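Local atomic coordinates of precorrin-8x Methyl Mutase (PDB entry 1V9C), a protein that probably catalyses the methyl migration that rearranges precorrin-8X into hydrogenobyrinate during adenosylcobalamin biosynthesis. Residues I15-A20 and V32-I37; H23-L28 and T49-G54; A7-S12 and P82-L87; A115-A120 and P137-A142; R74-G79 and G188-V193. All coordinates share one frame; numbering follows the deposited sequence.

Contact 1. Residues I15-A20 and V32-I37; sequences IVDQEA and VVRRMI. With SO4 (sulfate ion), chain E; SO4 (sulfate ion), chain F.
The carboxylate of D17 stands nearly upright against the guanidinium of R34, their planes 86° apart. OD1 lies at the guanidinium edge, in its plane, and takes a straight but weak bond from NE (R34 NE to D17 OD1 3.4 Å, 177°). OD2 arrives obliquely and makes the nearest pair of the salt bridge, R34 NE to D17 OD2 at 3.1 Å. Each charge has a second partner: W30 NE1 donates to D17 OD1, and D210 pairs with R34 NH2. R35 leaves helix 30-40 on the side away from 15-20, and its guanidinium carries two sulfates, probably from the crystallisation liquor, at its edges. NE and NH2 grip the chain E sulfate (R35 NH2 to its O2 2.7 Å), NH1 and NH2 the chain F sulfate (R35 NH1 to its O3 2.8 Å); H198 and R202 also bind sulfate. A leucine in place of R35 would probably leave both anions without these in-plane N-H donors. Beside the ion pair, V16 CG1, set anti to the backbone N, meets I37 CG2 at 3.8 Å and the R34 methylene CG at 4.1 Å. The axes of 15-20 and 32-37 come within 10.0 Å, at 104°. Helix 30-40 thereby lies against helix 6-20, while V33 and M36 reach strand 49-51, and R35 and M36 reach helix 190-205; F163 of the second subunit packs on I15 and V16.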
# COMPACT_ATOMS: atom_id res chain seq x y z
N ILE B 15 -14.47 15.97 0.71
CA ILE B 15 -13.30 16.81 0.50
C ILE B 15 -12.61 16.53 -0.83
O ILE B 15 -12.17 17.46 -1.51
CB ILE B 15 -12.29 16.64 1.65
CG1 ILE B 15 -12.93 17.15 2.95
CG2 ILE B 15 -10.97 17.34 1.32
CD1 ILE B 15 -12.00 17.19 4.14
N VAL B 16 -12.51 15.27 -1.21
CA VAL B 16 -11.87 14.95 -2.47
C VAL B 16 -12.76 15.42 -3.63
O VAL B 16 -12.26 15.90 -4.64
CB VAL B 16 -11.65 13.46 -2.65
CG1 VAL B 16 -11.15 13.21 -4.07
CG2 VAL B 16 -10.65 12.94 -1.63
N ASP B 17 -14.07 15.28 -3.48
CA ASP B 17 -14.96 15.72 -4.55
C ASP B 17 -14.88 17.23 -4.73
O ASP B 17 -15.02 17.72 -5.84
CB ASP B 17 -16.41 15.31 -4.27
CG ASP B 17 -16.75 13.96 -4.85
OD1 ASP B 17 -16.13 13.58 -5.87
OD2 ASP B 17 -17.64 13.28 -4.31
N GLN B 18 -14.63 17.95 -3.64
CA GLN B 18 -14.54 19.41 -3.66
C GLN B 18 -13.29 19.95 -4.33
O GLN B 18 -13.31 21.03 -4.91
CB GLN B 18 -14.57 19.96 -2.25
CG GLN B 18 -15.92 20.03 -1.64
CD GLN B 18 -15.83 20.53 -0.22
OE1 GLN B 18 -14.75 20.88 0.26
NE2 GLN B 18 -16.98 20.57 0.48
N GLU B 19 -12.20 19.21 -4.23
CA GLU B 19 -10.93 19.66 -4.78
C GLU B 19 -10.48 18.91 -6.03
O GLU B 19 -9.34 19.07 -6.47
CB GLU B 19 -9.88 19.56 -3.69
CG GLU B 19 -10.48 19.76 -2.30
CD GLU B 19 -9.41 19.77 -1.22
OE1 GLU B 19 -8.36 19.13 -1.45
OE2 GLU B 19 -9.62 20.40 -0.16
N ALA B 20 -11.38 18.11 -6.59
CA ALA B 20 -11.07 17.33 -7.78
C ALA B 20 -10.95 18.24 -9.00
O ALA B 20 -9.89 18.32 -9.61
CB ALA B 20 -12.15 16.28 -8.02
N VAL B 32 -14.58 5.25 -8.44
CA VAL B 32 -13.34 4.48 -8.38
C VAL B 32 -12.14 5.42 -8.29
O VAL B 32 -11.24 5.21 -7.47
CB VAL B 32 -13.22 3.59 -9.63
CG1 VAL B 32 -11.85 2.94 -9.69
CG2 VAL B 32 -14.33 2.55 -9.62
N VAL B 33 -12.14 6.47 -9.10
CA VAL B 33 -11.03 7.41 -9.13
C VAL B 33 -10.95 8.21 -7.83
O VAL B 33 -9.86 8.49 -7.35
CB VAL B 33 -11.14 8.40 -10.33
CG1 VAL B 33 -9.94 9.32 -10.35
CG2 VAL B 33 -11.21 7.62 -11.65
N ARG B 34 -12.11 8.56 -7.30
CA ARG B 34 -12.23 9.30 -6.06
C ARG B 34 -11.56 8.50 -4.95
O ARG B 34 -10.74 9.02 -4.20
CB ARG B 34 -13.71 9.51 -5.72
CG ARG B 34 -13.97 10.30 -4.44
CD ARG B 34 -15.33 9.97 -3.84
NE ARG B 34 -16.46 10.48 -4.60
CZ ARG B 34 -17.60 9.81 -4.79
NH1 ARG B 34 -17.74 8.59 -4.29
NH2 ARG B 34 -18.60 10.36 -5.47
N ARG B 35 -11.92 7.22 -4.86
CA ARG B 35 -11.38 6.32 -3.84
C ARG B 35 -9.86 6.19 -3.96
O ARG B 35 -9.15 6.18 -2.96
CB ARG B 35 -12.05 4.95 -3.96
CG ARG B 35 -11.75 4.06 -2.80
CD ARG B 35 -13.02 3.57 -2.19
NE ARG B 35 -12.80 3.02 -0.86
CZ ARG B 35 -13.78 2.67 -0.03
NH1 ARG B 35 -15.05 2.81 -0.40
NH2 ARG B 35 -13.50 2.19 1.17
N MET B 36 -9.36 6.11 -5.18
CA MET B 36 -7.93 5.98 -5.39
C MET B 36 -7.20 7.24 -4.94
O MET B 36 -6.09 7.15 -4.42
CB MET B 36 -7.65 5.70 -6.87
CG MET B 36 -8.33 4.45 -7.37
SD MET B 36 -8.35 4.24 -9.15
CE MET B 36 -6.61 4.23 -9.51
N ILE B 37 -7.83 8.41 -5.14
CA ILE B 37 -7.24 9.70 -4.75
C ILE B 37 -7.33 9.83 -3.22
O ILE B 37 -6.41 10.28 -2.57
CB ILE B 37 -8.02 10.90 -5.39
CG1 ILE B 37 -7.88 10.86 -6.92
CG2 ILE B 37 -7.51 12.21 -4.81
CD1 ILE B 37 -8.51 12.03 -7.64
S SO4 E . -9.68 2.32 1.10
O1 SO4 E . -8.83 1.11 1.14
O2 SO4 E . -10.87 2.14 1.94
O3 SO4 E . -10.12 2.54 -0.28
O4 SO4 E . -8.90 3.48 1.58
S SO4 F . -17.07 1.48 2.16
O1 SO4 F . -15.88 0.68 1.85
O2 SO4 F . -18.21 0.60 2.45
O3 SO4 F . -17.38 2.35 1.01
O4 SO4 F . -16.79 2.33 3.33

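Contact 2. Residues H23-L28 and T49-G54; sequences HGFSPL and TRFSQG
F25 reaches from its loop to strand 49-51, its ring meeting the backbone of T49 and the ring of F51. From CB the ring is carried anti to the carbonyl carbon (chi1 -69°), which aims one side of it at the strand. CD2, on that side, lies 3.6 Å from F51 CE1. The next atom, CE2, is closer still, 3.4 Å from F51 CE1, and arrives at the edge of the F51 ring, near its plane. F25 CE2 also lies 3.1 Å from T49 O, and at the tip F25 CZ comes to 3.0 Å from the same oxygen. T49 O thus sits off the CE2-CZ edge, in the plane of the F25 ring, consistent with a weak C-H···O attraction. The two rings are steeply inclined, planes 74° apart and centroids 5.6 Å apart. The root of F25 is steadied within its own loop: F25 N lies in the imidazole plane and donates to H23 ND1 (2.9 Å), while the H23 ring stacks on W30. The T49 hydroxyl is bonded to Y45 O. V33 of helix 30-40 touches F25, T49 and F51 together, V56 of helix 55-65 reaches F51, and the strand itself pairs with strand 180-183 through R50 and V182, tying the loop to one margin of the sheet.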
# COMPACT_ATOMS: atom_id res chain seq x y z
N HIS B 23 -13.30 16.76 -14.72
CA HIS B 23 -12.72 15.47 -15.04
C HIS B 23 -13.57 14.79 -16.10
O HIS B 23 -14.77 15.04 -16.19
CB HIS B 23 -12.66 14.59 -13.80
CG HIS B 23 -14.00 14.14 -13.31
ND1 HIS B 23 -14.77 13.23 -13.99
CD2 HIS B 23 -14.70 14.48 -12.20
CE1 HIS B 23 -15.90 13.03 -13.32
NE2 HIS B 23 -15.87 13.77 -12.23
N GLY B 24 -12.96 13.91 -16.88
CA GLY B 24 -13.71 13.23 -17.91
C GLY B 24 -14.13 11.82 -17.55
O GLY B 24 -13.95 10.91 -18.35
N PHE B 25 -14.70 11.62 -16.36
CA PHE B 25 -15.13 10.27 -15.97
C PHE B 25 -16.63 10.09 -15.94
O PHE B 25 -17.38 11.04 -15.73
CB PHE B 25 -14.51 9.88 -14.61
CG PHE B 25 -13.03 9.67 -14.67
CD1 PHE B 25 -12.15 10.64 -14.20
CD2 PHE B 25 -12.50 8.55 -15.30
CE1 PHE B 25 -10.79 10.50 -14.36
CE2 PHE B 25 -11.14 8.40 -15.47
CZ PHE B 25 -10.28 9.38 -15.00
N SER B 26 -17.07 8.85 -16.14
CA SER B 26 -18.49 8.51 -16.15
C SER B 26 -19.01 8.43 -14.72
O SER B 26 -18.26 8.57 -13.77
CB SER B 26 -18.72 7.17 -16.85
OG SER B 26 -18.57 6.08 -15.95
N PRO B 27 -20.33 8.20 -14.57
CA PRO B 27 -20.92 8.10 -13.23
C PRO B 27 -20.43 6.88 -12.46
O PRO B 27 -20.33 6.91 -11.24
CB PRO B 27 -22.42 8.03 -13.53
CG PRO B 27 -22.54 8.85 -14.79
CD PRO B 27 -21.38 8.34 -15.59
N LEU B 28 -20.12 5.81 -13.19
CA LEU B 28 -19.63 4.59 -12.56
C LEU B 28 -18.13 4.60 -12.36
O LEU B 28 -17.61 3.94 -11.47
CB LEU B 28 -19.98 3.37 -13.42
CG LEU B 28 -21.41 2.88 -13.40
CD1 LEU B 28 -21.51 1.75 -14.42
CD2 LEU B 28 -21.79 2.40 -12.01
N THR B 49 -5.71 7.95 -14.37
CA THR B 49 -6.57 6.79 -14.41
C THR B 49 -7.40 6.66 -15.67
O THR B 49 -8.16 7.57 -16.02
CB THR B 49 -7.49 6.76 -13.18
OG1 THR B 49 -6.68 6.85 -12.00
CG2 THR B 49 -8.28 5.48 -13.14
N ARG B 50 -7.27 5.52 -16.33
CA ARG B 50 -7.99 5.27 -17.57
C ARG B 50 -8.76 3.95 -17.51
O ARG B 50 -8.27 2.94 -17.01
CB ARG B 50 -7.01 5.25 -18.74
CG ARG B 50 -7.67 5.41 -20.09
CD ARG B 50 -6.80 6.24 -21.02
NE ARG B 50 -6.31 5.46 -22.15
CZ ARG B 50 -5.53 5.95 -23.11
NH1 ARG B 50 -5.15 7.22 -23.06
NH2 ARG B 50 -5.12 5.18 -24.11
N PHE B 51 -9.99 3.98 -18.01
CA PHE B 51 -10.82 2.78 -18.01
C PHE B 51 -11.06 2.27 -19.43
O PHE B 51 -10.92 3.01 -20.39
CB PHE B 51 -12.18 3.07 -17.38
CG PHE B 51 -12.11 3.53 -15.96
CD1 PHE B 51 -11.67 4.81 -15.65
CD2 PHE B 51 -12.49 2.68 -14.92
CE1 PHE B 51 -11.61 5.24 -14.33
CE2 PHE B 51 -12.43 3.10 -13.60
CZ PHE B 51 -11.99 4.38 -13.31
N SER B 52 -11.41 1.00 -19.55
CA SER B 52 -11.72 0.45 -20.86
C SER B 52 -13.24 0.41 -20.88
O SER B 52 -13.88 0.43 -19.82
CB SER B 52 -11.18 -0.96 -21.02
OG SER B 52 -11.96 -1.90 -20.29
N GLN B 53 -13.81 0.37 -22.07
CA GLN B 53 -15.26 0.32 -22.25
C GLN B 53 -15.86 -0.85 -21.46
O GLN B 53 -15.42 -1.99 -21.60
CB GLN B 53 -15.57 0.16 -23.74
CG GLN B 53 -17.05 0.19 -24.09
CD GLN B 53 -17.27 0.01 -25.58
OE1 GLN B 53 -16.78 0.80 -26.39
NE2 GLN B 53 -18.02 -1.02 -25.95
N GLY B 54 -16.85 -0.55 -20.62
CA GLY B 54 -17.50 -1.58 -19.82
C GLY B 54 -16.74 -2.17 -18.64
O GLY B 54 -17.21 -3.13 -18.03

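Contact 3. Residues A7-S12 and P82-L87; sequences AIEEES and PERLRL
E9 and R84 reach toward each other from helices whose nearest CA atoms, those of E9 and R84, are 15.1 Å apart, and only the outstretched conformations of both side chains let them meet. E9 sends CG anti to the backbone N (chi1 -177°) and stays extended through CD, so that its carboxylate is held well clear of helix 6-20. R84 leaves its helix differently, with CG anti to the carbonyl carbon (chi1 -67°), and then runs straight from CG to NE. The two chains come from opposite directions and their ends form a long salt bridge, E9 OE2 to R84 NH2 at 3.7 Å. The carboxylate and guanidinium planes are tilted by just 22°, yet OE2 approaches the guanidinium obliquely and no hydrogen bond results; the pair is electrostatic. Farther along helix 82-88, R86 folds back instead, and its NH2 lies 3.1 Å from E83 OE2. That oxygen stands well out of the guanidinium plane, so this bridge too is a matter of charge, with no N-H aimed at it. R84 has a firmer partner than E9: its NE makes a salt bridge with a bound sulfate, probably from the crystallisation liquor, and its side chain touches H198 of helix 190-205. R35 of helix 30-40 makes a long, weak ion pair with E9 and lies close to R84. R84 and R35, with H198, thus gather round bound anions as in an anion-binding pocket, E9 standing at its margin; such a site would be consistent with an enzyme whose substrate carries many carboxylates.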
# COMPACT_ATOMS: atom_id res chain seq x y z
N ALA B 7 -18.41 8.57 9.54
CA ALA B 7 -18.62 9.96 9.17
C ALA B 7 -17.35 10.58 8.61
O ALA B 7 -17.39 11.30 7.61
CB ALA B 7 -19.10 10.75 10.38
N ILE B 8 -16.23 10.30 9.26
CA ILE B 8 -14.94 10.82 8.83
C ILE B 8 -14.65 10.40 7.39
O ILE B 8 -14.24 11.22 6.57
CB ILE B 8 -13.79 10.34 9.75
CG1 ILE B 8 -14.05 10.80 11.19
CG2 ILE B 8 -12.47 10.90 9.29
CD1 ILE B 8 -14.19 12.30 11.36
N GLU B 9 -14.89 9.12 7.07
CA GLU B 9 -14.66 8.62 5.72
C GLU B 9 -15.57 9.31 4.72
O GLU B 9 -15.14 9.67 3.61
CB GLU B 9 -14.90 7.11 5.65
CG GLU B 9 -14.60 6.53 4.26
CD GLU B 9 -14.99 5.07 4.10
OE1 GLU B 9 -16.20 4.75 4.23
OE2 GLU B 9 -14.09 4.24 3.86
N GLU B 10 -16.83 9.50 5.09
CA GLU B 10 -17.78 10.17 4.21
C GLU B 10 -17.29 11.61 4.03
O GLU B 10 -17.29 12.13 2.91
CB GLU B 10 -19.18 10.16 4.81
CG GLU B 10 -20.21 10.94 4.00
CD GLU B 10 -20.48 10.34 2.62
OE1 GLU B 10 -21.17 11.00 1.81
OE2 GLU B 10 -20.00 9.22 2.34
N GLU B 11 -16.87 12.23 5.13
CA GLU B 11 -16.36 13.59 5.11
C GLU B 11 -15.18 13.67 4.16
O GLU B 11 -15.14 14.52 3.27
CB GLU B 11 -15.90 14.02 6.49
CG GLU B 11 -15.30 15.42 6.55
CD GLU B 11 -14.55 15.69 7.85
OE1 GLU B 11 -14.40 16.87 8.23
OE2 GLU B 11 -14.10 14.72 8.49
N SER B 12 -14.22 12.78 4.37
CA SER B 12 -13.03 12.74 3.53
C SER B 12 -13.33 12.58 2.05
O SER B 12 -12.59 13.10 1.22
CB SER B 12 -12.10 11.61 3.99
OG SER B 12 -11.25 12.07 5.01
N PRO B 82 -11.97 -7.50 5.28
CA PRO B 82 -12.71 -8.75 5.45
C PRO B 82 -14.23 -8.58 5.40
O PRO B 82 -14.92 -9.36 4.74
CB PRO B 82 -12.23 -9.26 6.81
CG PRO B 82 -10.82 -8.73 6.89
CD PRO B 82 -10.96 -7.33 6.34
N GLU B 83 -14.73 -7.56 6.08
CA GLU B 83 -16.16 -7.25 6.10
C GLU B 83 -16.69 -6.94 4.70
O GLU B 83 -17.86 -7.16 4.41
CB GLU B 83 -16.42 -6.02 6.99
CG GLU B 83 -15.64 -6.02 8.28
CD GLU B 83 -16.26 -6.92 9.32
OE1 GLU B 83 -15.55 -7.31 10.28
OE2 GLU B 83 -17.46 -7.22 9.18
N ARG B 84 -15.84 -6.40 3.84
CA ARG B 84 -16.28 -6.06 2.50
C ARG B 84 -16.19 -7.26 1.58
O ARG B 84 -17.01 -7.45 0.70
CB ARG B 84 -15.48 -4.86 1.99
CG ARG B 84 -15.80 -3.60 2.80
CD ARG B 84 -14.73 -2.53 2.69
NE ARG B 84 -15.07 -1.35 3.49
CZ ARG B 84 -14.21 -0.37 3.77
NH1 ARG B 84 -12.97 -0.42 3.32
NH2 ARG B 84 -14.61 0.67 4.48
N LEU B 85 -15.18 -8.08 1.80
CA LEU B 85 -15.04 -9.28 1.01
C LEU B 85 -16.28 -10.16 1.29
O LEU B 85 -16.79 -10.84 0.40
CB LEU B 85 -13.75 -10.02 1.41
CG LEU B 85 -12.42 -9.38 0.97
CD1 LEU B 85 -11.29 -10.35 1.23
CD2 LEU B 85 -12.45 -9.00 -0.49
N ARG B 86 -16.80 -10.08 2.52
CA ARG B 86 -17.96 -10.85 2.95
C ARG B 86 -19.27 -10.55 2.23
O ARG B 86 -20.11 -11.43 2.10
CB ARG B 86 -18.17 -10.67 4.46
CG ARG B 86 -19.20 -11.62 5.08
CD ARG B 86 -19.57 -11.18 6.49
NE ARG B 86 -18.41 -11.02 7.36
CZ ARG B 86 -18.45 -10.42 8.55
NH1 ARG B 86 -19.60 -9.94 9.00
NH2 ARG B 86 -17.35 -10.27 9.28
N LEU B 87 -19.46 -9.32 1.76
CA LEU B 87 -20.70 -8.97 1.08
C LEU B 87 -21.08 -9.96 -0.03
O LEU B 87 -22.19 -10.48 -0.05
CB LEU B 87 -20.62 -7.54 0.52
CG LEU B 87 -20.95 -6.42 1.52
CD1 LEU B 87 -20.21 -6.63 2.84
CD2 LEU B 87 -20.59 -5.08 0.91

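Contact 4. Residues A115-A120 and P137-A142; sequences AAVAYA and PTFLLA
V117 and F139 face each other at a slant across two helices, and A116 and A142 fill in beside them. Of the two V117 methyls it is CG2, anti to the carbonyl carbon, that does the touching: it lies 3.5 Å from F139 CE1 and, with its other flank, 3.7 Å from A142 CB. One branch is thus lodged between a ring and a methyl of the neighbouring helix. F139 does not start out aimed at its partners; its first torsion, CG anti to the backbone N (chi1 175°), swings the ring across so that the CD1 and CE1 side comes up to helix 115-120. There CE1 receives a second methyl, A116 CB, at 3.7 Å. Both methyls approach the ring obliquely. With small alanines on both helices, the axes of 115-120 and 137-142 come within 9.5 Å at 38°, both helices running in broadly the same direction, and the nearest CA atoms, V117 and A142, are 6.8 Å apart. No hydrogen bond crosses, so this buried joint is held by apolar contact alone. L95, in the loop after strand 92-94, touches both A116 and F139. On the far flank of helix 112-122, Y119 packs on helix 99-107 and meets the ring of H98, whereas L140 and L141 of helix 137-147 turn to helix 166-174; the intervening chain includes strand 130-133 of the sheet.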
# COMPACT_ATOMS: atom_id res chain seq x y z
N ALA B 115 5.27 -18.73 -13.09
CA ALA B 115 4.70 -19.83 -12.34
C ALA B 115 3.32 -19.43 -11.87
O ALA B 115 2.38 -20.22 -11.95
CB ALA B 115 5.59 -20.15 -11.14
N ALA B 116 3.19 -18.19 -11.40
CA ALA B 116 1.92 -17.66 -10.90
C ALA B 116 0.79 -17.77 -11.92
O ALA B 116 -0.25 -18.34 -11.63
CB ALA B 116 2.10 -16.22 -10.45
N VAL B 117 1.00 -17.21 -13.10
CA VAL B 117 -0.03 -17.27 -14.15
C VAL B 117 -0.27 -18.72 -14.58
O VAL B 117 -1.40 -19.21 -14.53
CB VAL B 117 0.39 -16.47 -15.40
CG1 VAL B 117 -0.75 -16.44 -16.39
CG2 VAL B 117 0.80 -15.06 -15.01
N ALA B 118 0.81 -19.39 -14.99
CA ALA B 118 0.74 -20.78 -15.42
C ALA B 118 -0.05 -21.57 -14.39
O ALA B 118 -0.95 -22.33 -14.73
CB ALA B 118 2.14 -21.36 -15.56
N TYR B 119 0.30 -21.39 -13.12
CA TYR B 119 -0.40 -22.08 -12.05
C TYR B 119 -1.88 -21.70 -12.08
O TYR B 119 -2.75 -22.57 -12.15
CB TYR B 119 0.18 -21.70 -10.69
CG TYR B 119 -0.62 -22.26 -9.54
CD1 TYR B 119 -0.43 -23.57 -9.10
CD2 TYR B 119 -1.63 -21.51 -8.93
CE1 TYR B 119 -1.20 -24.11 -8.09
CE2 TYR B 119 -2.42 -22.05 -7.91
CZ TYR B 119 -2.20 -23.35 -7.50
OH TYR B 119 -2.98 -23.90 -6.51
N ALA B 120 -2.15 -20.40 -12.01
CA ALA B 120 -3.51 -19.87 -12.02
C ALA B 120 -4.30 -20.39 -13.20
O ALA B 120 -5.44 -20.82 -13.04
CB ALA B 120 -3.48 -18.35 -12.05
N PRO B 137 5.25 -6.08 -12.79
CA PRO B 137 5.06 -5.80 -14.22
C PRO B 137 5.20 -7.05 -15.08
O PRO B 137 4.42 -7.28 -16.01
CB PRO B 137 6.16 -4.78 -14.53
CG PRO B 137 6.37 -4.09 -13.23
CD PRO B 137 6.33 -5.24 -12.24
N THR B 138 6.21 -7.87 -14.77
CA THR B 138 6.44 -9.09 -15.54
C THR B 138 5.25 -10.02 -15.35
O THR B 138 4.99 -10.90 -16.18
CB THR B 138 7.74 -9.81 -15.09
OG1 THR B 138 7.56 -10.34 -13.78
CG2 THR B 138 8.91 -8.85 -15.08
N PHE B 139 4.52 -9.84 -14.26
CA PHE B 139 3.35 -10.67 -14.03
C PHE B 139 2.26 -10.24 -15.01
O PHE B 139 1.59 -11.08 -15.61
CB PHE B 139 2.86 -10.50 -12.59
CG PHE B 139 1.57 -11.23 -12.30
CD1 PHE B 139 1.55 -12.61 -12.24
CD2 PHE B 139 0.39 -10.53 -12.12
CE1 PHE B 139 0.36 -13.30 -12.00
CE2 PHE B 139 -0.82 -11.20 -11.88
CZ PHE B 139 -0.83 -12.59 -11.82
N LEU B 140 2.09 -8.94 -15.17
CA LEU B 140 1.08 -8.39 -16.07
C LEU B 140 1.39 -8.73 -17.53
O LEU B 140 0.48 -8.86 -18.35
CB LEU B 140 1.00 -6.87 -15.90
CG LEU B 140 -0.12 -6.18 -16.69
CD1 LEU B 140 -1.47 -6.80 -16.31
CD2 LEU B 140 -0.10 -4.69 -16.37
N LEU B 141 2.67 -8.88 -17.84
CA LEU B 141 3.09 -9.24 -19.19
C LEU B 141 2.80 -10.72 -19.43
O LEU B 141 2.29 -11.09 -20.48
CB LEU B 141 4.58 -8.97 -19.37
CG LEU B 141 4.92 -7.52 -19.65
CD1 LEU B 141 6.42 -7.37 -19.76
CD2 LEU B 141 4.23 -7.06 -20.93
N ALA B 142 3.14 -11.56 -18.46
CA ALA B 142 2.88 -12.99 -18.58
C ALA B 142 1.37 -13.16 -18.77
O ALA B 142 0.92 -13.78 -19.72
CB ALA B 142 3.33 -13.73 -17.33

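Contact 5. Residues R74-G79 and G188-V193; sequences RMIACG and GGSTLV
I76 makes the main apolar contact, lying over the first turn of helix 190-205. Its CG1 rests 3.6 Å from S190 CB, and CD1 goes on to V193 CG2 at 3.8 Å, the I76 and V193 side chains crossing at about a right angle. With CG1 anti to the carbonyl carbon (chi1 -68°), the longer branch is the one laid along the S190-V193 side. An alanine in place of I76 would probably open a gap beside S190 and V193, leaving the V193 methyls without this neighbour. M75 adds a lighter contact, its CB 3.7 Å from S190 OG. Among polar groups, no hydrogen bond joins the two segments; S190 OG is satisfied by N135 OD1, while G189 O accepts from both L192 N (2.9 Å) and V193 N as the helix begins. The covalent link is to the second subunit: C78 forms a disulfide with its C78, and M75 meets M75 of that subunit. Helices 74-79 and 190-205 each follow a strand of the parallel part of the sheet, 69-71 and 180-183, so their first turns meet near the C-terminal ends of the strands, as in a doubly wound alpha/beta fold, here beside the dimer interface.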
# COMPACT_ATOMS: atom_id res chain seq x y z
N ARG B 74 0.92 -9.58 -1.25
CA ARG B 74 0.24 -9.80 0.03
C ARG B 74 -0.38 -8.52 0.58
O ARG B 74 -1.47 -8.56 1.15
CB ARG B 74 1.22 -10.40 1.03
CG ARG B 74 2.53 -9.65 1.09
CD ARG B 74 3.65 -10.55 1.59
NE ARG B 74 4.92 -9.84 1.62
CZ ARG B 74 6.10 -10.44 1.60
NH1 ARG B 74 6.18 -11.76 1.54
NH2 ARG B 74 7.21 -9.71 1.63
N MET B 75 0.29 -7.38 0.39
CA MET B 75 -0.24 -6.11 0.87
C MET B 75 -1.65 -5.91 0.33
O MET B 75 -2.54 -5.43 1.04
CB MET B 75 0.64 -4.92 0.42
CG MET B 75 1.90 -4.75 1.25
SD MET B 75 2.71 -3.15 1.00
CE MET B 75 1.76 -2.10 2.07
N ILE B 76 -1.86 -6.27 -0.93
CA ILE B 76 -3.19 -6.17 -1.52
C ILE B 76 -4.15 -7.15 -0.83
O ILE B 76 -5.26 -6.77 -0.45
CB ILE B 76 -3.14 -6.49 -3.03
CG1 ILE B 76 -2.37 -5.37 -3.75
CG2 ILE B 76 -4.54 -6.67 -3.59
CD1 ILE B 76 -2.24 -5.57 -5.24
N ALA B 77 -3.70 -8.39 -0.66
CA ALA B 77 -4.52 -9.41 -0.02
C ALA B 77 -4.92 -8.96 1.37
O ALA B 77 -6.10 -9.01 1.72
CB ALA B 77 -3.76 -10.72 0.06
N CYS B 78 -3.95 -8.49 2.15
CA CYS B 78 -4.25 -8.06 3.51
C CYS B 78 -4.90 -6.69 3.55
O CYS B 78 -5.70 -6.41 4.44
CB CYS B 78 -2.98 -8.06 4.37
SG CYS B 78 -2.23 -9.70 4.66
N GLY B 79 -4.57 -5.85 2.59
CA GLY B 79 -5.17 -4.53 2.56
C GLY B 79 -6.68 -4.61 2.45
O GLY B 79 -7.40 -3.81 3.04
N GLY B 188 1.28 3.85 -9.36
CA GLY B 188 0.33 2.78 -9.12
C GLY B 188 0.68 2.20 -7.77
O GLY B 188 1.17 2.93 -6.91
N GLY B 189 0.45 0.90 -7.57
CA GLY B 189 0.80 0.30 -6.28
C GLY B 189 -0.35 -0.41 -5.59
O GLY B 189 -1.50 -0.22 -5.93
N SER B 190 -0.01 -1.24 -4.61
CA SER B 190 -0.98 -2.00 -3.83
C SER B 190 -2.14 -1.16 -3.34
O SER B 190 -3.31 -1.54 -3.45
CB SER B 190 -0.29 -2.63 -2.63
OG SER B 190 0.71 -3.54 -3.04
N THR B 191 -1.83 0.01 -2.80
CA THR B 191 -2.87 0.88 -2.28
C THR B 191 -3.89 1.28 -3.35
O THR B 191 -5.08 1.44 -3.06
CB THR B 191 -2.26 2.14 -1.65
OG1 THR B 191 -1.44 1.76 -0.53
CG2 THR B 191 -3.35 3.05 -1.17
N LEU B 192 -3.45 1.43 -4.59
CA LEU B 192 -4.38 1.82 -5.63
C LEU B 192 -5.29 0.64 -5.98
O LEU B 192 -6.49 0.80 -6.13
CB LEU B 192 -3.63 2.36 -6.87
CG LEU B 192 -2.94 3.73 -6.82
CD1 LEU B 192 -3.99 4.81 -6.57
CD2 LEU B 192 -1.84 3.77 -5.75
N VAL B 193 -4.73 -0.56 -6.09
CA VAL B 193 -5.58 -1.72 -6.39
C VAL B 193 -6.62 -1.91 -5.28
O VAL B 193 -7.81 -2.03 -5.57
CB VAL B 193 -4.77 -3.03 -6.49
CG1 VAL B 193 -5.68 -4.15 -6.94
CG2 VAL B 193 -3.65 -2.87 -7.49

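How the contacts relate
Contacts 1, 4 and 5 are buried, contact 2 partly so, and contact 3 lies at the surface. The chemistry follows: contact 4 is wholly apolar, contact 5 mostly so, with a serine whose hydroxyl is bonded elsewhere, contact 2 rests on aromatic rings and a backbone carbonyl, contact 3 on distant charges, and contact 1 combines an ion pair with a small apolar patch. Contacts 1 and 3 share helix 6-20. Through one helix, 30-40, contact 1 touches contacts 2, 3 and 5. Contact 4 stands apart, its centre about 32 Å from that of contact 1. Contacts 1, 3 and 5 also touch the second subunit.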